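Local atomic coordinates of putative phosphosugar isomerase (Clostridium difficile, PDB entry 3G68), a protein that is probably a sugar-phosphate isomerase with two SIS domains, related to the isomerase part of glutamine-fructose-6-phosphate transaminase. Residues 205-219 / 253-267. Sequence-based numbering, arbitrary orientation. Where two conformers were deposited one is given.
Sequences LVNSKEIRIIGHSDI and AINSDSTIFILDTGK
Strand 210-215 runs parallel to strand 258-264 as neighbours in the parallel sheet of the second SIS domain, 258-264 being its middle strand, their axes 4.7 Å apart and crossing at -23°, with a ladder of five backbone hydrogen bonds running from E210 O and T259 N to I214 O and L263 N. The chain between them forms helix 220-234, strand 238-242 and helix 243-250; strand 238-242 pairs with the other edge of 210-215. On the face under helix 220-234, F261 is met at its ring edge by CG2 of I211, 3.5 Å from CD2, and by L205, whose CD2 comes within 3.7 Å of CZ; the ring also packs against F286. Farther along this face, I213 CG2 meets L263 CD1, and I219 closes the row with CD1 touching both L263 CB and T265 CG2. The other face carries I214 and I260, lying side by side with CD1 of I214 against CG2 of I260; I214 also packs on helices 243-250 and 271-279.

Where the strands begin, this second face turns polar. E210 bends at chi2 (91°), bringing OE2 back over S258; S258 OG donates to it at 2.7 Å, on the syn side but 35° out of the carboxylate plane. The same OG accepts a nearly straight bond from N255 N, so the serine links the type I turn N255-S258 to the glutamate. R212, extended from CG to NE, forms a salt bridge with E210 through NH1, and one water joins its NH2 to E210 OE2 and A253 O.

At the C-terminal ends, K267 CD sits off-centre over the H216 ring, 4.3 Å from its centroid. Beyond the ring, K267 NZ reaches the syn lone pair of D218 OD2 at 2.7 Å, and a water bridges that oxygen to T265 OG1.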
loop_
_atom_site.group_PDB
_atom_site.type_symbol
_atom_site.label_atom_id
_atom_site.label_comp_id
_atom_site.label_asym_id
_atom_site.label_seq_id
_atom_site.Cartn_x
_atom_site.Cartn_y
_atom_site.Cartn_z
ATOM N N LEU B 205 -33.078 31.791 -32.283
ATOM C CA LEU B 205 -31.918 31.922 -33.166
ATOM C C LEU B 205 -32.248 31.684 -34.649
ATOM O O LEU B 205 -31.770 32.421 -35.502
ATOM C CB LEU B 205 -30.744 31.044 -32.713
ATOM C CG LEU B 205 -30.188 31.381 -31.321
ATOM C CD1 LEU B 205 -29.175 30.336 -30.844
ATOM C CD2 LEU B 205 -29.567 32.772 -31.246
ATOM N N VAL B 206 -33.044 30.651 -34.941
ATOM C CA VAL B 206 -33.509 30.337 -36.303
ATOM C C VAL B 206 -34.315 31.496 -36.872
ATOM O O VAL B 206 -34.212 31.776 -38.057
ATOM C CB VAL B 206 -34.312 28.978 -36.346
ATOM C CG1 VAL B 206 -35.119 28.778 -37.624
ATOM C CG2 VAL B 206 -33.370 27.808 -36.126
ATOM N N ASN B 207 -35.086 32.179 -36.030
ATOM C CA ASN B 207 -35.915 33.305 -36.465
ATOM C C ASN B 207 -35.208 34.656 -36.579
ATOM O O ASN B 207 -35.871 35.629 -36.923
ATOM C CB ASN B 207 -37.097 33.498 -35.498
ATOM C CG ASN B 207 -38.115 32.397 -35.599
ATOM O OD1 ASN B 207 -38.185 31.710 -36.616
ATOM N ND2 ASN B 207 -38.943 32.235 -34.546
ATOM N N SER B 208 -33.915 34.711 -36.289
ATOM C CA SER B 208 -33.112 35.956 -36.332
ATOM C C SER B 208 -33.366 36.740 -37.623
ATOM O O SER B 208 -33.324 36.188 -38.712
ATOM C CB SER B 208 -31.611 35.690 -36.224
ATOM O OG SER B 208 -31.231 34.961 -35.075
ATOM N N LYS B 209 -33.694 38.011 -37.455
ATOM C CA LYS B 209 -33.974 38.948 -38.540
ATOM C C LYS B 209 -32.822 39.957 -38.698
ATOM O O LYS B 209 -32.491 40.297 -39.812
ATOM C CB LYS B 209 -35.262 39.703 -38.259
ATOM C CG LYS B 209 -36.519 38.814 -38.339
ATOM C CD LYS B 209 -37.761 39.550 -37.941
ATOM C CE LYS B 209 -38.994 38.642 -38.044
ATOM N NZ LYS B 209 -38.813 37.355 -37.289
ATOM N N GLU B 210 -32.287 40.467 -37.585
ATOM C CA GLU B 210 -31.121 41.373 -37.607
ATOM C C GLU B 210 -30.490 41.342 -36.249
ATOM O O GLU B 210 -31.203 41.319 -35.208
ATOM C CB GLU B 210 -31.498 42.784 -38.080
ATOM C CG GLU B 210 -32.542 43.520 -37.286
ATOM C CD GLU B 210 -31.978 44.380 -36.181
ATOM O OE1 GLU B 210 -30.764 44.289 -35.936
ATOM O OE2 GLU B 210 -32.775 45.166 -35.552
ATOM N N ILE B 211 -29.170 41.334 -36.241
ATOM C CA ILE B 211 -28.420 41.164 -35.008
ATOM C C ILE B 211 -27.416 42.281 -34.760
ATOM O O ILE B 211 -26.812 42.810 -35.685
ATOM C CB ILE B 211 -27.612 39.829 -35.065
ATOM C CG1 ILE B 211 -28.526 38.615 -35.289
ATOM C CG2 ILE B 211 -26.792 39.625 -33.765
ATOM C CD1 ILE B 211 -27.796 37.320 -35.667
ATOM N N ARG B 212 -27.220 42.615 -33.493
ATOM C CA ARG B 212 -26.172 43.518 -33.073
ATOM C C ARG B 212 -25.438 42.836 -31.908
ATOM O O ARG B 212 -26.058 42.141 -31.125
ATOM C CB ARG B 212 -26.729 44.892 -32.668
ATOM C CG ARG B 212 -27.236 45.650 -33.862
ATOM C CD ARG B 212 -27.597 47.066 -33.467
ATOM N NE ARG B 212 -28.115 47.797 -34.609
ATOM C CZ ARG B 212 -29.372 47.773 -35.002
ATOM N NH1 ARG B 212 -30.305 47.091 -34.330
ATOM N NH2 ARG B 212 -29.724 48.467 -36.082
ATOM N N ILE B 213 -24.122 42.943 -31.867
ATOM C CA ILE B 213 -23.314 42.374 -30.775
ATOM C C ILE B 213 -22.718 43.580 -30.049
ATOM O O ILE B 213 -22.223 44.508 -30.699
ATOM C CB ILE B 213 -22.176 41.458 -31.274
ATOM C CG1 ILE B 213 -22.734 40.356 -32.164
ATOM C CG2 ILE B 213 -21.408 40.845 -30.076
ATOM C CD1 ILE B 213 -21.627 39.494 -32.819
ATOM N N ILE B 214 -22.805 43.584 -28.716
ATOM C CA ILE B 214 -22.227 44.652 -27.900
ATOM C C ILE B 214 -21.138 44.009 -27.041
ATOM O O ILE B 214 -21.428 43.056 -26.287
ATOM C CB ILE B 214 -23.268 45.327 -26.992
ATOM C CG1 ILE B 214 -24.484 45.781 -27.802
ATOM C CG2 ILE B 214 -22.635 46.481 -26.206
ATOM C CD1 ILE B 214 -25.561 46.393 -26.968
ATOM N N GLY B 215 -19.897 44.483 -27.198
ATOM C CA GLY B 215 -18.735 43.956 -26.464
ATOM C C GLY B 215 -17.993 45.019 -25.664
ATOM O O GLY B 215 -18.234 46.215 -25.816
ATOM N N HIS B 216 -17.093 44.561 -24.796
ATOM C CA HIS B 216 -16.189 45.437 -24.070
ATOM C C HIS B 216 -15.001 45.773 -24.995
ATOM O O HIS B 216 -14.669 44.979 -25.876
ATOM C CB HIS B 216 -15.679 44.741 -22.795
ATOM C CG HIS B 216 -14.829 45.621 -21.926
ATOM N ND1 HIS B 216 -13.469 45.717 -22.082
ATOM C CD2 HIS B 216 -15.151 46.462 -20.915
ATOM C CE1 HIS B 216 -12.980 46.559 -21.190
ATOM N NE2 HIS B 216 -13.980 47.027 -20.469
ATOM N N SER B 217 -14.333 46.915 -24.767
ATOM C CA SER B 217 -13.175 47.301 -25.586
ATOM C C SER B 217 -12.056 46.238 -25.647
ATOM O O SER B 217 -11.379 46.121 -26.663
ATOM C CB SER B 217 -12.580 48.650 -25.126
ATOM O OG SER B 217 -12.303 48.666 -23.741
ATOM N N ASP B 218 -11.887 45.455 -24.581
ATOM C CA ASP B 218 -10.860 44.405 -24.516
ATOM C C ASP B 218 -11.074 43.301 -25.551
ATOM O O ASP B 218 -10.103 42.620 -25.916
ATOM C CB ASP B 218 -10.774 43.774 -23.113
ATOM C CG ASP B 218 -10.277 44.731 -22.058
ATOM O OD1 ASP B 218 -9.609 45.738 -22.406
ATOM O OD2 ASP B 218 -10.542 44.449 -20.879
ATOM N N ILE B 219 -12.323 43.153 -26.020
ATOM C CA ILE B 219 -12.678 42.184 -27.042
ATOM C C ILE B 219 -13.312 42.867 -28.277
ATOM O O ILE B 219 -14.072 42.267 -29.010
ATOM C CB ILE B 219 -13.536 41.013 -26.464
ATOM C CG1 ILE B 219 -14.761 41.531 -25.723
ATOM C CG2 ILE B 219 -12.609 40.102 -25.589
ATOM C CD1 ILE B 219 -15.864 40.425 -25.406
ATOM N N ALA B 253 -32.159 52.548 -33.099
ATOM C CA ALA B 253 -32.637 51.579 -34.078
ATOM C C ALA B 253 -33.117 50.242 -33.491
ATOM O O ALA B 253 -33.493 49.355 -34.257
ATOM C CB ALA B 253 -31.540 51.316 -35.156
ATOM N N ILE B 254 -33.175 50.099 -32.174
ATOM C CA ILE B 254 -33.588 48.819 -31.566
ATOM C C ILE B 254 -35.114 48.730 -31.573
ATOM O O ILE B 254 -35.818 49.709 -31.215
ATOM C CB ILE B 254 -32.997 48.652 -30.157
ATOM C CG1 ILE B 254 -31.454 48.657 -30.201
ATOM C CG2 ILE B 254 -33.531 47.397 -29.437
ATOM C CD1 ILE B 254 -30.741 47.594 -31.104
ATOM N N ASN B 255 -35.632 47.579 -32.014
ATOM C CA ASN B 255 -37.078 47.320 -32.005
ATOM C C ASN B 255 -37.343 45.863 -31.649
ATOM O O ASN B 255 -36.389 45.112 -31.381
ATOM C CB ASN B 255 -37.741 47.772 -33.312
ATOM C CG ASN B 255 -37.166 47.088 -34.501
ATOM O OD1 ASN B 255 -37.190 45.876 -34.557
ATOM N ND2 ASN B 255 -36.629 47.866 -35.465
ATOM N N SER B 256 -38.612 45.457 -31.602
ATOM C CA SER B 256 -38.931 44.123 -31.096
ATOM C C SER B 256 -38.424 42.978 -31.988
ATOM O O SER B 256 -38.382 41.798 -31.563
ATOM C CB SER B 256 -40.434 44.006 -30.816
ATOM O OG SER B 256 -41.100 43.931 -32.051
ATOM N N ASP B 257 -38.087 43.294 -33.225
ATOM C CA ASP B 257 -37.480 42.314 -34.140
ATOM C C ASP B 257 -35.933 42.273 -34.073
ATOM O O ASP B 257 -35.313 41.511 -34.842
ATOM C CB ASP B 257 -37.895 42.598 -35.596
ATOM C CG ASP B 257 -39.316 42.139 -35.943
ATOM O OD1 ASP B 257 -39.933 41.293 -35.238
ATOM O OD2 ASP B 257 -39.786 42.620 -36.992
ATOM N N SER B 258 -35.308 43.083 -33.204
ATOM C CA SER B 258 -33.857 43.104 -33.051
ATOM C C SER B 258 -33.389 41.962 -32.134
ATOM O O SER B 258 -34.042 41.666 -31.096
ATOM C CB SER B 258 -33.387 44.408 -32.368
ATOM O OG SER B 258 -33.774 45.568 -33.093
ATOM N N THR B 259 -32.271 41.355 -32.515
ATOM C CA THR B 259 -31.549 40.381 -31.712
ATOM C C THR B 259 -30.258 41.050 -31.263
ATOM O O THR B 259 -29.534 41.662 -32.092
ATOM C CB THR B 259 -31.257 39.116 -32.483
ATOM O OG1 THR B 259 -32.498 38.486 -32.850
ATOM C CG2 THR B 259 -30.419 38.136 -31.613
ATOM N N ILE B 260 -29.942 40.895 -29.977
ATOM C CA ILE B 260 -28.714 41.476 -29.393
ATOM C C ILE B 260 -27.985 40.453 -28.544
ATOM O O ILE B 260 -28.582 39.769 -27.705
ATOM C CB ILE B 260 -28.918 42.745 -28.496
ATOM C CG1 ILE B 260 -29.798 43.787 -29.172
ATOM C CG2 ILE B 260 -27.561 43.389 -28.168
ATOM C CD1 ILE B 260 -31.232 43.482 -29.072
ATOM N N PHE B 261 -26.676 40.333 -28.812
ATOM C CA PHE B 261 -25.765 39.474 -28.059
ATOM C C PHE B 261 -24.874 40.424 -27.274
ATOM O O PHE B 261 -24.271 41.336 -27.877
ATOM C CB PHE B 261 -24.905 38.601 -28.952
ATOM C CG PHE B 261 -25.672 37.552 -29.636
ATOM C CD1 PHE B 261 -26.019 36.389 -28.952
ATOM C CD2 PHE B 261 -26.101 37.718 -30.937
ATOM C CE1 PHE B 261 -26.759 35.402 -29.551
ATOM C CE2 PHE B 261 -26.843 36.706 -31.574
ATOM C CZ PHE B 261 -27.169 35.547 -30.878
ATOM N N ILE B 262 -24.842 40.250 -25.952
ATOM C CA ILE B 262 -23.974 41.045 -25.076
ATOM C C ILE B 262 -22.845 40.136 -24.569
ATOM O O ILE B 262 -23.089 39.130 -23.902
ATOM C CB ILE B 262 -24.748 41.711 -23.916
ATOM C CG1 ILE B 262 -25.824 42.662 -24.514
ATOM C CG2 ILE B 262 -23.780 42.512 -23.023
ATOM C CD1 ILE B 262 -26.590 43.548 -23.513
ATOM N N LEU B 263 -21.619 40.494 -24.934
ATOM C CA LEU B 263 -20.409 39.775 -24.522
ATOM C C LEU B 263 -19.941 40.526 -23.277
ATOM O O LEU B 263 -19.342 41.590 -23.376
ATOM C CB LEU B 263 -19.380 39.825 -25.650
ATOM C CG LEU B 263 -19.829 39.254 -27.005
ATOM C CD1 LEU B 263 -18.639 39.310 -28.014
ATOM C CD2 LEU B 263 -20.324 37.838 -26.826
ATOM N N ASP B 264 -20.295 39.991 -22.115
ATOM C CA ASP B 264 -20.075 40.646 -20.829
ATOM C C ASP B 264 -18.782 40.162 -20.156
ATOM O O ASP B 264 -18.728 39.084 -19.554
ATOM C CB ASP B 264 -21.300 40.442 -19.928
ATOM C CG ASP B 264 -21.116 41.043 -18.531
ATOM O OD1 ASP B 264 -20.243 41.920 -18.348
ATOM O OD2 ASP B 264 -21.848 40.617 -17.618
ATOM N N THR B 265 -17.752 40.999 -20.222
ATOM C CA THR B 265 -16.436 40.645 -19.639
ATOM C C THR B 265 -16.302 40.935 -18.142
ATOM O O THR B 265 -15.252 40.646 -17.554
ATOM C CB THR B 265 -15.277 41.322 -20.373
ATOM O OG1 THR B 265 -15.322 42.728 -20.139
ATOM C CG2 THR B 265 -15.316 41.017 -21.876
ATOM N N GLY B 266 -17.353 41.476 -17.534
ATOM C CA GLY B 266 -17.364 41.747 -16.117
ATOM C C GLY B 266 -16.669 43.039 -15.700
ATOM O O GLY B 266 -16.556 43.289 -14.507
ATOM N N LYS B 267 -16.201 43.847 -16.658
ATOM C CA LYS B 267 -15.537 45.137 -16.371
ATOM C C LYS B 267 -16.475 46.325 -16.545
ATOM O O LYS B 267 -16.075 47.461 -16.304
ATOM C CB LYS B 267 -14.319 45.342 -17.269
ATOM C CG LYS B 267 -13.156 44.443 -16.951
ATOM C CD LYS B 267 -12.011 44.541 -17.986
ATOM C CE LYS B 267 -11.046 45.698 -17.772
ATOM N NZ LYS B 267 -9.723 45.410 -18.440
HETATM O O HOH W 1 -32.523 35.805 -32.620
HETATM O O HOH W 2 -33.946 39.212 -34.999
HETATM O O HOH W 3 -30.289 44.257 -33.287
HETATM O O HOH W 4 -32.761 48.103 -36.522
HETATM O O HOH W 5 -35.339 45.021 -36.145
HETATM O O HOH W 6 -12.452 42.642 -20.369
#